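Local coordinates for glycoside Hydrolase (PDB 5T3B), which belongs to glycoside hydrolase family 50 and probably hydrolyses glycosidic bonds in agarose-like polysaccharides for a human gut bacterium, at residues 119-122 against 123-126; 141-144 against 145-149; 204-207 against 208-212; 229-232 against 233-236; 260-264 against 265-269. All coordinates share one frame; numbering follows the deposited sequence. Where two conformers were deposited one is given.

Overall arrangement
All five contacts are local, each within one continuous run of residues, and they follow one another in series without nesting or crossing. Contact 1 comes first, on a buried strand, its centre about 12 Å from the centre of the chain. Contact 2 closes the loop between helices 135-141 and 145-158, its centre about 24 Å from that of contact 1. Contact 3 folds the loop after helix 195-203, contact 4 lies at the C-terminal part of helix 224-232, and contact 5 starts helix 264-269. Although more than forty residues separate contacts 3 and 5 in sequence, their nearest atoms are about 5 Å apart; contacts 2 and 5 lie on opposite sides of the chain's centre.

Contact 1: 119-122 against 123-126; sequences YPYY and VRGI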
loop_
_atom_site.group_PDB
_atom_site.type_symbol
_atom_site.label_atom_id
_atom_site.label_comp_id
_atom_site.label_asym_id
_atom_site.label_seq_id
_atom_site.Cartn_x
_atom_site.Cartn_y
_atom_site.Cartn_z
ATOM N N TYR A 119 -10.596 -5.698 17.890
ATOM C CA TYR A 119 -9.439 -6.541 17.849
ATOM C C TYR A 119 -8.400 -6.012 16.850
ATOM O O TYR A 119 -8.775 -5.426 15.827
ATOM C CB TYR A 119 -9.819 -7.971 17.513
ATOM C CG TYR A 119 -10.640 -8.624 18.565
ATOM C CD1 TYR A 119 -10.045 -9.384 19.570
ATOM C CD2 TYR A 119 -12.016 -8.478 18.571
ATOM C CE1 TYR A 119 -10.822 -9.949 20.570
ATOM C CE2 TYR A 119 -12.773 -9.020 19.570
ATOM C CZ TYR A 119 -12.191 -9.743 20.549
ATOM O OH TYR A 119 -12.983 -10.319 21.528
ATOM N N PRO A 120 -7.133 -6.207 17.182
ATOM C CA PRO A 120 -6.068 -5.675 16.307
ATOM C C PRO A 120 -5.981 -6.509 14.997
ATOM O O PRO A 120 -5.763 -7.723 15.062
ATOM C CB PRO A 120 -4.788 -5.835 17.142
ATOM C CG PRO A 120 -5.104 -6.960 18.061
ATOM C CD PRO A 120 -6.561 -6.866 18.367
ATOM N N TYR A 121 -6.098 -5.818 13.874
ATOM C CA TYR A 121 -6.009 -6.424 12.571
ATOM C C TYR A 121 -4.726 -5.969 11.924
ATOM O O TYR A 121 -4.642 -4.809 11.487
ATOM C CB TYR A 121 -7.200 -6.044 11.670
ATOM C CG TYR A 121 -7.054 -6.518 10.249
ATOM C CD1 TYR A 121 -6.715 -7.852 9.981
ATOM C CD2 TYR A 121 -7.150 -5.630 9.188
ATOM C CE1 TYR A 121 -6.466 -8.291 8.713
ATOM C CE2 TYR A 121 -6.913 -6.075 7.881
ATOM C CZ TYR A 121 -6.580 -7.394 7.654
ATOM O OH TYR A 121 -6.273 -7.846 6.380
ATOM N N TYR A 122 -3.745 -6.837 11.808
ATOM C CA TYR A 122 -2.528 -6.545 11.095
ATOM C C TYR A 122 -2.833 -6.715 9.627
ATOM O O TYR A 122 -3.223 -7.803 9.184
ATOM C CB TYR A 122 -1.361 -7.417 11.563
ATOM C CG TYR A 122 -0.058 -6.868 11.055
ATOM C CD1 TYR A 122 0.560 -5.806 11.672
ATOM C CD2 TYR A 122 0.504 -7.313 9.856
ATOM C CE1 TYR A 122 1.711 -5.247 11.169
ATOM C CE2 TYR A 122 1.646 -6.716 9.338
ATOM C CZ TYR A 122 2.273 -5.688 10.016
ATOM O OH TYR A 122 3.401 -5.122 9.507
ATOM N N VAL A 123 -2.702 -5.644 8.834
ATOM C CA VAL A 123 -3.196 -5.702 7.465
ATOM C C VAL A 123 -2.320 -6.641 6.633
ATOM O O VAL A 123 -1.098 -6.442 6.535
ATOM C CB VAL A 123 -3.238 -4.321 6.785
ATOM C CG1 VAL A 123 -3.761 -4.451 5.382
ATOM C CG2 VAL A 123 -4.106 -3.369 7.606
ATOM N N ARG A 124 -2.956 -7.651 6.001
ATOM C CA ARG A 124 -2.320 -8.537 5.023
ATOM C C ARG A 124 -3.275 -8.638 3.858
ATOM O O ARG A 124 -4.271 -9.329 3.924
ATOM C CB ARG A 124 -1.989 -9.875 5.661
ATOM C CG ARG A 124 -0.799 -9.826 6.620
ATOM C CD ARG A 124 -0.933 -10.796 7.786
ATOM N NE ARG A 124 -2.060 -10.370 8.620
ATOM C CZ ARG A 124 -2.878 -11.153 9.301
ATOM N NH1 ARG A 124 -2.577 -12.428 9.503
ATOM N NH2 ARG A 124 -3.998 -10.635 9.778
ATOM N N GLY A 125 -2.984 -7.838 2.820
ATOM C CA GLY A 125 -3.852 -7.708 1.703
ATOM C C GLY A 125 -3.267 -8.181 0.379
ATOM O O GLY A 125 -2.077 -8.420 0.258
ATOM N N ILE A 126 -4.180 -8.278 -0.583
ATOM C CA ILE A 126 -3.856 -8.628 -1.957
ATOM C C ILE A 126 -4.413 -7.538 -2.876
ATOM O O ILE A 126 -5.580 -7.152 -2.732
ATOM C CB ILE A 126 -4.448 -9.995 -2.334
ATOM C CG1 ILE A 126 -3.887 -11.070 -1.475
ATOM C CG2 ILE A 126 -4.282 -10.246 -3.840
ATOM C CD1 ILE A 126 -2.541 -11.453 -1.803
#
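Arg-124 folds back along the strand and grips the carbonyl oxygen of Tyr-122 side-on. Its NE reaches Tyr-122 O at 2.9 Å from above the carbonyl plane, and its NH2 reaches the same Tyr-122 O at 3.0 Å within that plane. The oxygen lies at the guanidinium edge, 11° out of its plane, so two N-H groups converge on one buried acceptor. Bends at chi2 and chi3 (-66°) turn the arginine chain back toward this carbonyl. NH1 goes on to Tyr-79 OH and Asn-469 O, and NH2 also bonds Gly-87 O, so the guanidinium ties helix 76-82, the end of helix 459-469 and the loop at Gly-87 to the strand. Strand 120-126 pairs in parallel with 163-165 and 432-437, consistent with the (beta/alpha)8 barrel of family 50 enzymes. Beside the grip, Arg-124 N gives Tyr-121 OH a weak but straight bond of 3.3 Å; the stronger partner of that hydroxyl is Ser-163 OG. The Tyr-121 ring runs along the backbone under Val-123, whose CA sits over its face in a CH-pi contact, 4.1 Å from the ring centroid. Val-123 CG2 touches Tyr-121 CE2 at 3.9 Å. The Tyr-122 ring meets Trp-435 edge-to-face.

Contact 2: 141-144 against 145-149; sequences LYSS and VDDWV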
loop_
_atom_site.group_PDB
_atom_site.type_symbol
_atom_site.label_atom_id
_atom_site.label_comp_id
_atom_site.label_asym_id
_atom_site.label_seq_id
_atom_site.Cartn_x
_atom_site.Cartn_y
_atom_site.Cartn_z
ATOM N N LEU A 141 -12.852 -23.315 -12.848
ATOM C CA LEU A 141 -12.532 -23.242 -11.430
ATOM C C LEU A 141 -13.585 -22.564 -10.565
ATOM O O LEU A 141 -13.565 -22.752 -9.343
ATOM C CB LEU A 141 -11.189 -22.528 -11.248
ATOM C CG LEU A 141 -9.980 -23.329 -11.802
ATOM C CD1 LEU A 141 -8.740 -22.457 -11.838
ATOM C CD2 LEU A 141 -9.714 -24.554 -10.983
ATOM N N TYR A 142 -14.439 -21.761 -11.180
ATOM C CA TYR A 142 -15.416 -20.954 -10.454
ATOM C C TYR A 142 -16.710 -20.961 -11.229
ATOM O O TYR A 142 -16.691 -20.711 -12.422
ATOM C CB TYR A 142 -14.922 -19.500 -10.293
ATOM C CG TYR A 142 -13.556 -19.346 -9.689
ATOM C CD1 TYR A 142 -12.444 -19.166 -10.521
ATOM C CD2 TYR A 142 -13.315 -19.451 -8.345
ATOM C CE1 TYR A 142 -11.165 -19.044 -9.981
ATOM C CE2 TYR A 142 -12.010 -19.314 -7.819
ATOM C CZ TYR A 142 -10.927 -19.106 -8.678
ATOM O OH TYR A 142 -9.681 -18.955 -8.201
ATOM N N SER A 143 -17.817 -21.206 -10.527
ATOM C CA SER A 143 -19.091 -21.382 -11.183
ATOM C C SER A 143 -19.899 -20.107 -11.324
ATOM O O SER A 143 -20.897 -20.072 -12.018
ATOM C CB SER A 143 -19.886 -22.454 -10.433
ATOM O OG SER A 143 -20.171 -22.017 -9.149
ATOM N N SER A 144 -19.436 -19.047 -10.668
ATOM C CA SER A 144 -20.159 -17.766 -10.615
ATOM C C SER A 144 -19.207 -16.748 -10.001
ATOM O O SER A 144 -18.193 -17.125 -9.401
ATOM C CB SER A 144 -21.381 -17.852 -9.747
ATOM O OG SER A 144 -21.112 -18.097 -8.401
ATOM N N VAL A 145 -19.592 -15.462 -10.096
ATOM C CA VAL A 145 -18.855 -14.416 -9.376
ATOM C C VAL A 145 -18.850 -14.645 -7.895
ATOM O O VAL A 145 -17.810 -14.548 -7.234
ATOM C CB VAL A 145 -19.366 -13.038 -9.793
ATOM C CG1 VAL A 145 -18.682 -11.958 -8.958
ATOM C CG2 VAL A 145 -19.133 -12.822 -11.298
ATOM N N ASP A 146 -20.031 -14.969 -7.344
ATOM C CA ASP A 146 -20.088 -15.296 -5.910
ATOM C C ASP A 146 -19.143 -16.433 -5.507
ATOM O O ASP A 146 -18.454 -16.372 -4.468
ATOM C CB ASP A 146 -21.549 -15.619 -5.554
ATOM C CG ASP A 146 -21.744 -16.113 -4.114
ATOM O OD1 ASP A 146 -21.479 -15.362 -3.173
ATOM O OD2 ASP A 146 -22.095 -17.299 -3.893
ATOM N N ASP A 147 -19.156 -17.491 -6.331
ATOM C CA ASP A 147 -18.266 -18.612 -6.055
ATOM C C ASP A 147 -16.796 -18.186 -6.041
ATOM O O ASP A 147 -16.020 -18.656 -5.235
ATOM C CB ASP A 147 -18.543 -19.735 -7.078
ATOM C CG ASP A 147 -17.867 -21.042 -6.756
ATOM O OD1 ASP A 147 -17.996 -21.526 -5.618
ATOM O OD2 ASP A 147 -17.236 -21.598 -7.699
ATOM N N TRP A 148 -16.452 -17.323 -6.985
ATOM C CA TRP A 148 -15.112 -16.774 -7.039
ATOM C C TRP A 148 -14.744 -16.015 -5.747
ATOM O O TRP A 148 -13.700 -16.260 -5.157
ATOM C CB TRP A 148 -14.963 -15.930 -8.281
ATOM C CG TRP A 148 -13.699 -15.109 -8.343
ATOM C CD1 TRP A 148 -12.418 -15.563 -8.480
ATOM C CD2 TRP A 148 -13.578 -13.680 -8.279
ATOM N NE1 TRP A 148 -11.532 -14.526 -8.514
ATOM C CE2 TRP A 148 -12.216 -13.369 -8.371
ATOM C CE3 TRP A 148 -14.518 -12.649 -8.119
ATOM C CZ2 TRP A 148 -11.775 -12.043 -8.357
ATOM C CZ3 TRP A 148 -14.094 -11.336 -8.081
ATOM C CH2 TRP A 148 -12.738 -11.064 -8.163
ATOM N N VAL A 149 -15.635 -15.154 -5.290
ATOM C CA VAL A 149 -15.339 -14.410 -4.053
ATOM C C VAL A 149 -15.248 -15.363 -2.873
ATOM O O VAL A 149 -14.340 -15.288 -2.039
ATOM C CB VAL A 149 -16.267 -13.230 -3.767
ATOM C CG1 VAL A 149 -15.742 -12.501 -2.551
ATOM C CG2 VAL A 149 -16.382 -12.313 -4.970
#
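Ser-144 is the N-cap of helix 145-158: its OG accepts from Asp-147 N at 2.9 Å, occupying an amide of the first turn that has no preceding helical carbonyl. The hydroxyl stands between its own backbone N and carbonyl carbon (chi1 64°), which faces it toward that N-H. Asp-147 answers from the helix, its OD2 taking the amide of Ser-143 at 2.9 Å in a nearly straight bond (166°), met on the anti side of the carboxylate. The same OD2 has a salt bridge with Lys-151, one turn further on. Together the two links tie the short connector from helix 135-141 to the new helix. Further in, Tyr-142 and Trp-148 form a T-shaped pair, with planes at 89° and the indole edge aimed at the phenol face. Phe-138 adjoins both rings, Phe-129 stacks on the indole, and Tyr-440 OH bonds Trp-148 NE1. Trp-148 CD1 makes the approach, 3.8 Å from Tyr-142 CE2.

Contact 3: 204-207 against 208-212; sequences GISY and PGQNV
Tyr-207 and Gln-210 close a type II beta turn, with Pro-208 and the positive-phi Gly-209 at its corners: Gln-210 N bonds Tyr-207 O at 2.9 Å. A second turn overlaps it, Asn-211 N bonding Pro-208 O at 3.0 Å, and the pair bends the loop that follows helix 195-203 sharply. The tight side of the contact is built on the Tyr-207 ring. With its CG anti to the carbonyl carbon (chi1 -70°), the ring lies beside Val-212, the two side chains pointing the same way. Val-212 CA rests over one face in a CH-pi contact, 4.1 Å from the ring centroid and displaced toward the rim, while Val-212 CG2 touches Tyr-207 CE2 at 3.8 Å. Pro-208 CD fills in near the plane of the ring, 3.5 Å from Tyr-207 CB. Ala-197 and Lys-200 of helix 195-203 also touch the tyrosine, so the turn is laid against the helix it has just left. The other side is looser and polar. Gln-210, an exposed residue, bends at chi2 and swings its amide back to Ser-206, but the link is weak, and doubtful because the serine occupies two conformers. Near the proline corner, Gly-209 N adds a weak bond to Asp-276 OD2. Further along, Asn-211 OD1 is held by the backbone N of Asn-213.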
loop_
_atom_site.group_PDB
_atom_site.type_symbol
_atom_site.label_atom_id
_atom_site.label_comp_id
_atom_site.label_asym_id
_atom_site.label_seq_id
_atom_site.Cartn_x
_atom_site.Cartn_y
_atom_site.Cartn_z
ATOM N N GLY A 204 -14.624 20.059 -16.437
ATOM C CA GLY A 204 -14.443 20.230 -17.904
ATOM C C GLY A 204 -13.211 20.985 -18.330
ATOM O O GLY A 204 -13.267 21.780 -19.272
ATOM N N ILE A 205 -12.091 20.694 -17.649
ATOM C CA ILE A 205 -10.857 21.376 -17.863
ATOM C C ILE A 205 -9.775 20.384 -18.293
ATOM O O ILE A 205 -9.995 19.204 -18.353
ATOM C CB ILE A 205 -10.445 22.152 -16.608
ATOM C CG1 ILE A 205 -10.240 21.214 -15.384
ATOM C CG2 ILE A 205 -11.461 23.257 -16.294
ATOM C CD1 ILE A 205 -9.749 21.922 -14.136
ATOM N N SER A 206 -8.626 20.965 -18.666
ATOM C CA SER A 206 -7.457 20.171 -18.999
ATOM C C SER A 206 -6.557 20.077 -17.787
ATOM O O SER A 206 -6.630 20.904 -16.855
ATOM C CB SER A 206 -6.650 20.870 -20.090
ATOM O OG SER A 206 -7.335 20.936 -21.329
ATOM N N TYR A 207 -5.667 19.090 -17.814
ATOM C CA TYR A 207 -4.582 19.055 -16.826
ATOM C C TYR A 207 -3.686 20.307 -16.974
ATOM O O TYR A 207 -3.538 20.876 -18.051
ATOM C CB TYR A 207 -3.714 17.813 -16.988
ATOM C CG TYR A 207 -4.458 16.560 -16.580
ATOM C CD1 TYR A 207 -4.882 16.383 -15.266
ATOM C CD2 TYR A 207 -4.689 15.512 -17.474
ATOM C CE1 TYR A 207 -5.487 15.215 -14.851
ATOM C CE2 TYR A 207 -5.346 14.347 -17.032
ATOM C CZ TYR A 207 -5.728 14.219 -15.722
ATOM O OH TYR A 207 -6.363 13.100 -15.235
ATOM N N PRO A 208 -3.114 20.775 -15.868
ATOM C CA PRO A 208 -2.174 21.910 -15.994
ATOM C C PRO A 208 -1.056 21.678 -16.987
ATOM O O PRO A 208 -0.501 20.599 -17.020
ATOM C CB PRO A 208 -1.573 22.022 -14.576
ATOM C CG PRO A 208 -2.611 21.376 -13.676
ATOM C CD PRO A 208 -3.118 20.195 -14.499
ATOM N N GLY A 209 -0.808 22.681 -17.838
ATOM C CA GLY A 209 0.183 22.532 -18.895
ATOM C C GLY A 209 -0.082 21.450 -19.899
ATOM O O GLY A 209 0.833 21.029 -20.620
ATOM N N GLN A 210 -1.337 21.028 -19.976
ATOM C CA GLN A 210 -1.733 19.858 -20.783
ATOM C C GLN A 210 -0.967 18.600 -20.424
ATOM O O GLN A 210 -0.895 17.682 -21.236
ATOM C CB GLN A 210 -1.624 20.065 -22.305
ATOM C CG GLN A 210 -2.388 21.233 -22.884
ATOM C CD GLN A 210 -3.868 21.208 -22.576
ATOM O OE1 GLN A 210 -4.569 20.209 -22.784
ATOM N NE2 GLN A 210 -4.333 22.275 -22.018
ATOM N N ASN A 211 -0.496 18.532 -19.165
ATOM C CA ASN A 211 0.392 17.532 -18.742
ATOM C C ASN A 211 -0.192 16.768 -17.541
ATOM O O ASN A 211 -0.231 17.291 -16.435
ATOM C CB ASN A 211 1.725 18.182 -18.367
ATOM C CG ASN A 211 2.795 17.173 -18.064
ATOM O OD1 ASN A 211 2.539 15.956 -17.953
ATOM N ND2 ASN A 211 3.995 17.659 -17.915
ATOM N N VAL A 212 -0.604 15.518 -17.754
ATOM C CA VAL A 212 -1.103 14.672 -16.686
ATOM C C VAL A 212 -0.169 14.577 -15.489
ATOM O O VAL A 212 -0.609 14.449 -14.348
ATOM C CB VAL A 212 -1.420 13.255 -17.236
ATOM C CG1 VAL A 212 -0.136 12.554 -17.691
ATOM C CG2 VAL A 212 -2.174 12.425 -16.221
#

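Contact 4: 229-232 against 233-236; sequences KEYL and NSDA
Ser-234 holds its OG between its own backbone N and carbonyl carbon (chi1 80°), which brings the hydroxyl back against the carbonyl of Tyr-231. Tyr-231 has CG opposite the backbone N (chi1 -167°), laying its ring alongside the residues that leave the helix. This is the C-terminal part of helix 224-232. Ser-234 OG donates to Tyr-231 O at 2.7 Å, in the carbonyl plane and on a lone pair, while Ser-234 N reaches the same Tyr-231 O at 3.0 Å from well above that plane. The Tyr-231 carbonyl is thus gripped twice by a single residue, from two directions. The hydroxyl also accepts from Ala-236 N at 3.2 Å (152°), an ST turn that starts the 3-10 segment beginning at Asp-235. Replacing Ser-234 with an alanine would probably leave Ala-236 N without its acceptor and Tyr-231 O with a single donor, making the exit from the helix less fixed. Beyond the polar knot, Ala-236 CB packs on the phenol end of Tyr-231, 3.6 Å from CE1 and 3.7 Å from OH of that ring. Trp-227 stacks on the tyrosine and Phe-195 meets it edge-to-face. Arg-241 bonds the carbonyls of both Leu-232 and Ser-234. With its proton spent on Tyr-231 O and its oxygen accepting from Ala-236 N, the hydroxyl bridges the last helical turn and the next segment.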
loop_
_atom_site.group_PDB
_atom_site.type_symbol
_atom_site.label_atom_id
_atom_site.label_comp_id
_atom_site.label_asym_id
_atom_site.label_seq_id
_atom_site.Cartn_x
_atom_site.Cartn_y
_atom_site.Cartn_z
ATOM N N LYS A 229 -15.881 17.399 -1.171
ATOM C CA LYS A 229 -17.058 17.166 -0.300
ATOM C C LYS A 229 -18.206 16.491 -1.080
ATOM O O LYS A 229 -18.848 15.557 -0.613
ATOM C CB LYS A 229 -17.479 18.464 0.374
ATOM C CG LYS A 229 -16.519 18.897 1.474
ATOM C CD LYS A 229 -16.781 20.243 2.059
ATOM C CE LYS A 229 -15.816 20.553 3.177
ATOM N NZ LYS A 229 -16.172 21.848 3.777
ATOM N N GLU A 230 -18.513 17.021 -2.246
ATOM C CA GLU A 230 -19.569 16.497 -3.086
ATOM C C GLU A 230 -19.278 15.072 -3.504
ATOM O O GLU A 230 -20.152 14.226 -3.465
ATOM C CB GLU A 230 -19.813 17.414 -4.274
ATOM C CG GLU A 230 -20.373 18.758 -3.851
ATOM C CD GLU A 230 -20.526 19.750 -4.982
ATOM O OE1 GLU A 230 -20.376 19.347 -6.177
ATOM O OE2 GLU A 230 -20.791 20.964 -4.683
ATOM N N TYR A 231 -18.005 14.810 -3.871
ATOM C CA TYR A 231 -17.663 13.474 -4.369
ATOM C C TYR A 231 -17.827 12.457 -3.265
ATOM O O TYR A 231 -18.375 11.386 -3.494
ATOM C CB TYR A 231 -16.251 13.504 -4.935
ATOM C CG TYR A 231 -15.918 12.264 -5.756
ATOM C CD1 TYR A 231 -16.643 11.920 -6.882
ATOM C CD2 TYR A 231 -14.825 11.468 -5.427
ATOM C CE1 TYR A 231 -16.305 10.796 -7.668
ATOM C CE2 TYR A 231 -14.490 10.348 -6.171
ATOM C CZ TYR A 231 -15.202 10.031 -7.284
ATOM O OH TYR A 231 -14.884 8.950 -8.043
ATOM N N LEU A 232 -17.405 12.759 -2.042
ATOM C CA LEU A 232 -17.605 11.837 -0.931
ATOM C C LEU A 232 -19.045 11.486 -0.651
ATOM O O LEU A 232 -19.319 10.405 -0.209
ATOM C CB LEU A 232 -16.982 12.333 0.373
ATOM C CG LEU A 232 -15.559 11.805 0.674
ATOM C CD1 LEU A 232 -15.592 10.337 1.054
ATOM C CD2 LEU A 232 -14.561 12.069 -0.432
ATOM N N ASN A 233 -19.922 12.450 -0.940
ATOM C CA ASN A 233 -21.364 12.243 -0.760
ATOM C C ASN A 233 -22.108 11.705 -1.979
ATOM O O ASN A 233 -23.316 11.522 -1.931
ATOM C CB ASN A 233 -21.997 13.523 -0.185
ATOM C CG ASN A 233 -21.988 13.543 1.308
ATOM O OD1 ASN A 233 -21.528 12.621 1.980
ATOM N ND2 ASN A 233 -22.495 14.636 1.864
ATOM N N SER A 234 -21.358 11.403 -3.043
ATOM C CA SER A 234 -21.943 10.966 -4.268
ATOM C C SER A 234 -22.112 9.467 -4.316
ATOM O O SER A 234 -21.613 8.715 -3.466
ATOM C CB SER A 234 -21.072 11.444 -5.428
ATOM O OG SER A 234 -19.952 10.618 -5.608
ATOM N N ASP A 235 -22.679 9.014 -5.433
ATOM C CA ASP A 235 -22.883 7.592 -5.683
ATOM C C ASP A 235 -21.565 6.832 -5.815
ATOM O O ASP A 235 -21.523 5.596 -5.650
ATOM C CB ASP A 235 -23.759 7.359 -6.953
ATOM C CG ASP A 235 -25.231 7.722 -6.776
ATOM O OD1 ASP A 235 -25.736 7.833 -5.614
ATOM O OD2 ASP A 235 -25.931 7.845 -7.847
ATOM N N ALA A 236 -20.470 7.541 -6.041
ATOM C CA ALA A 236 -19.148 6.839 -6.120
ATOM C C ALA A 236 -18.774 6.146 -4.803
ATOM O O ALA A 236 -18.058 5.125 -4.814
ATOM C CB ALA A 236 -18.103 7.860 -6.492
#

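Contact 5: 260-264 against 265-269; sequences WGNRL and LDRFL
Arg-263 and Asp-266 form a salt bridge at the start of helix 264-269, a local contact across its first turn, with Arg-263 itself at the N-cap position. The guanidinium comes edge-on to the carboxylate, their planes 79° apart. NH2 of Arg-263 reaches OD2 of Asp-266 at 3.0 Å and OD1 at 3.1 Å, using the syn lone pair of each. NE of Arg-263 meets OD2 at 3.1 Å from above the carboxylate plane. A bend at chi3 (-59°) in the arginine chain helps bring the NE edge round to the acid. Asp-300 takes NH1 in a second salt bridge, linking this helix start to helix 300-324. A lysine in place of Arg-263 would probably be unable to hold both acids in this way, leaving either Asp-266 or Asp-300 without its mate. A water also joins the two residues of the first bridge: it accepts from Arg-263 N and donates to Asp-266 OD2. The helical bonds begin at once, Arg-267 N to Arg-263 O at 3.2 Å and Phe-268 N to Leu-264 O at 3.0 Å. On the buried side, the Phe-268 ring also meets Phe-306. Leu-264 sits over one face of Phe-268, its CG 4.3 Å from the ring centroid and its CD1 3.5 Å from CE1 of that ring.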
loop_
_atom_site.group_PDB
_atom_site.type_symbol
_atom_site.label_atom_id
_atom_site.label_comp_id
_atom_site.label_asym_id
_atom_site.label_seq_id
_atom_site.Cartn_x
_atom_site.Cartn_y
_atom_site.Cartn_z
ATOM N N TRP A 260 12.138 11.638 -11.174
ATOM C CA TRP A 260 13.534 11.612 -11.459
ATOM C C TRP A 260 13.741 12.564 -12.598
ATOM O O TRP A 260 13.035 12.462 -13.632
ATOM C CB TRP A 260 13.922 10.227 -12.000
ATOM C CG TRP A 260 15.408 10.017 -11.968
ATOM C CD1 TRP A 260 16.075 9.385 -10.987
ATOM C CD2 TRP A 260 16.392 10.373 -12.942
ATOM N NE1 TRP A 260 17.380 9.334 -11.277
ATOM C CE2 TRP A 260 17.622 10.025 -12.419
ATOM C CE3 TRP A 260 16.368 11.052 -14.159
ATOM C CZ2 TRP A 260 18.823 10.223 -13.145
ATOM C CZ3 TRP A 260 17.555 11.268 -14.836
ATOM C CH2 TRP A 260 18.738 10.826 -14.351
ATOM N N GLY A 261 14.648 13.467 -12.468
ATOM C CA GLY A 261 14.806 14.376 -13.627
ATOM C C GLY A 261 13.792 15.497 -13.812
ATOM O O GLY A 261 14.028 16.319 -14.661
ATOM N N ASN A 262 12.750 15.594 -12.961
ATOM C CA ASN A 262 11.882 16.715 -13.076
ATOM C C ASN A 262 11.228 17.132 -11.775
ATOM O O ASN A 262 10.277 16.496 -11.280
ATOM C CB ASN A 262 10.778 16.394 -14.068
ATOM C CG ASN A 262 11.109 16.758 -15.533
ATOM O OD1 ASN A 262 10.952 15.911 -16.354
ATOM N ND2 ASN A 262 11.494 18.017 -15.852
ATOM N N ARG A 263 11.734 18.209 -11.237
ATOM C CA ARG A 263 11.116 18.716 -10.044
ATOM C C ARG A 263 9.752 19.366 -10.343
ATOM O O ARG A 263 9.545 20.038 -11.359
ATOM C CB ARG A 263 11.987 19.744 -9.474
ATOM C CG ARG A 263 13.287 19.183 -8.998
ATOM C CD ARG A 263 14.099 20.179 -8.188
ATOM N NE ARG A 263 14.426 21.398 -8.928
ATOM C CZ ARG A 263 15.435 22.232 -8.655
ATOM N NH1 ARG A 263 16.303 22.042 -7.629
ATOM N NH2 ARG A 263 15.553 23.301 -9.411
ATOM N N LEU A 264 8.864 19.241 -9.385
ATOM C CA LEU A 264 7.514 19.754 -9.498
ATOM C C LEU A 264 7.484 21.259 -9.649
ATOM O O LEU A 264 6.823 21.804 -10.540
ATOM C CB LEU A 264 6.649 19.310 -8.303
ATOM C CG LEU A 264 5.173 19.596 -8.456
ATOM C CD1 LEU A 264 4.493 18.731 -9.478
ATOM C CD2 LEU A 264 4.487 19.413 -7.121
ATOM N N LEU A 265 8.196 21.926 -8.770
ATOM C CA LEU A 265 8.151 23.399 -8.726
ATOM C C LEU A 265 8.721 23.972 -10.031
ATOM O O LEU A 265 8.100 24.859 -10.640
ATOM C CB LEU A 265 8.879 23.944 -7.500
ATOM C CG LEU A 265 8.972 25.441 -7.309
ATOM C CD1 LEU A 265 7.599 26.064 -7.425
ATOM C CD2 LEU A 265 9.635 25.719 -5.965
ATOM N N ASP A 266 9.808 23.407 -10.544
ATOM C CA ASP A 266 10.355 23.841 -11.837
ATOM C C ASP A 266 9.340 23.720 -12.970
ATOM O O ASP A 266 9.122 24.660 -13.759
ATOM C CB ASP A 266 11.553 23.000 -12.248
ATOM C CG ASP A 266 12.775 23.229 -11.401
ATOM O OD1 ASP A 266 12.766 24.033 -10.471
ATOM O OD2 ASP A 266 13.782 22.556 -11.703
ATOM N N ARG A 267 8.662 22.569 -13.019
ATOM C CA ARG A 267 7.677 22.339 -14.073
ATOM C C ARG A 267 6.472 23.305 -13.945
ATOM O O ARG A 267 5.992 23.800 -14.967
ATOM C CB ARG A 267 7.194 20.865 -14.151
ATOM C CG ARG A 267 8.130 19.916 -14.930
ATOM C CD ARG A 267 7.764 18.425 -14.792
ATOM N NE ARG A 267 7.769 17.964 -13.366
ATOM C CZ ARG A 267 7.079 16.935 -12.882
ATOM N NH1 ARG A 267 6.298 16.221 -13.621
ATOM N NH2 ARG A 267 7.242 16.602 -11.641
ATOM N N PHE A 268 6.018 23.621 -12.724
ATOM C CA PHE A 268 4.906 24.529 -12.589
ATOM C C PHE A 268 5.324 25.919 -13.091
ATOM O O PHE A 268 4.551 26.575 -13.751
ATOM C CB PHE A 268 4.409 24.635 -11.159
ATOM C CG PHE A 268 3.489 23.536 -10.714
ATOM C CD1 PHE A 268 3.452 22.277 -11.282
ATOM C CD2 PHE A 268 2.607 23.783 -9.704
ATOM C CE1 PHE A 268 2.572 21.315 -10.864
ATOM C CE2 PHE A 268 1.797 22.779 -9.224
ATOM C CZ PHE A 268 1.787 21.526 -9.788
ATOM N N LEU A 269 6.549 26.310 -12.767
ATOM C CA LEU A 269 7.000 27.660 -13.164
ATOM C C LEU A 269 7.146 27.797 -14.653
ATOM O O LEU A 269 7.151 28.933 -15.169
ATOM C CB LEU A 269 8.296 28.019 -12.448
ATOM C CG LEU A 269 8.192 28.295 -10.918
ATOM C CD1 LEU A 269 9.570 28.375 -10.292
ATOM C CD2 LEU A 269 7.364 29.514 -10.639
HETATM O O HOH W 1 13.902 19.822 -12.568
#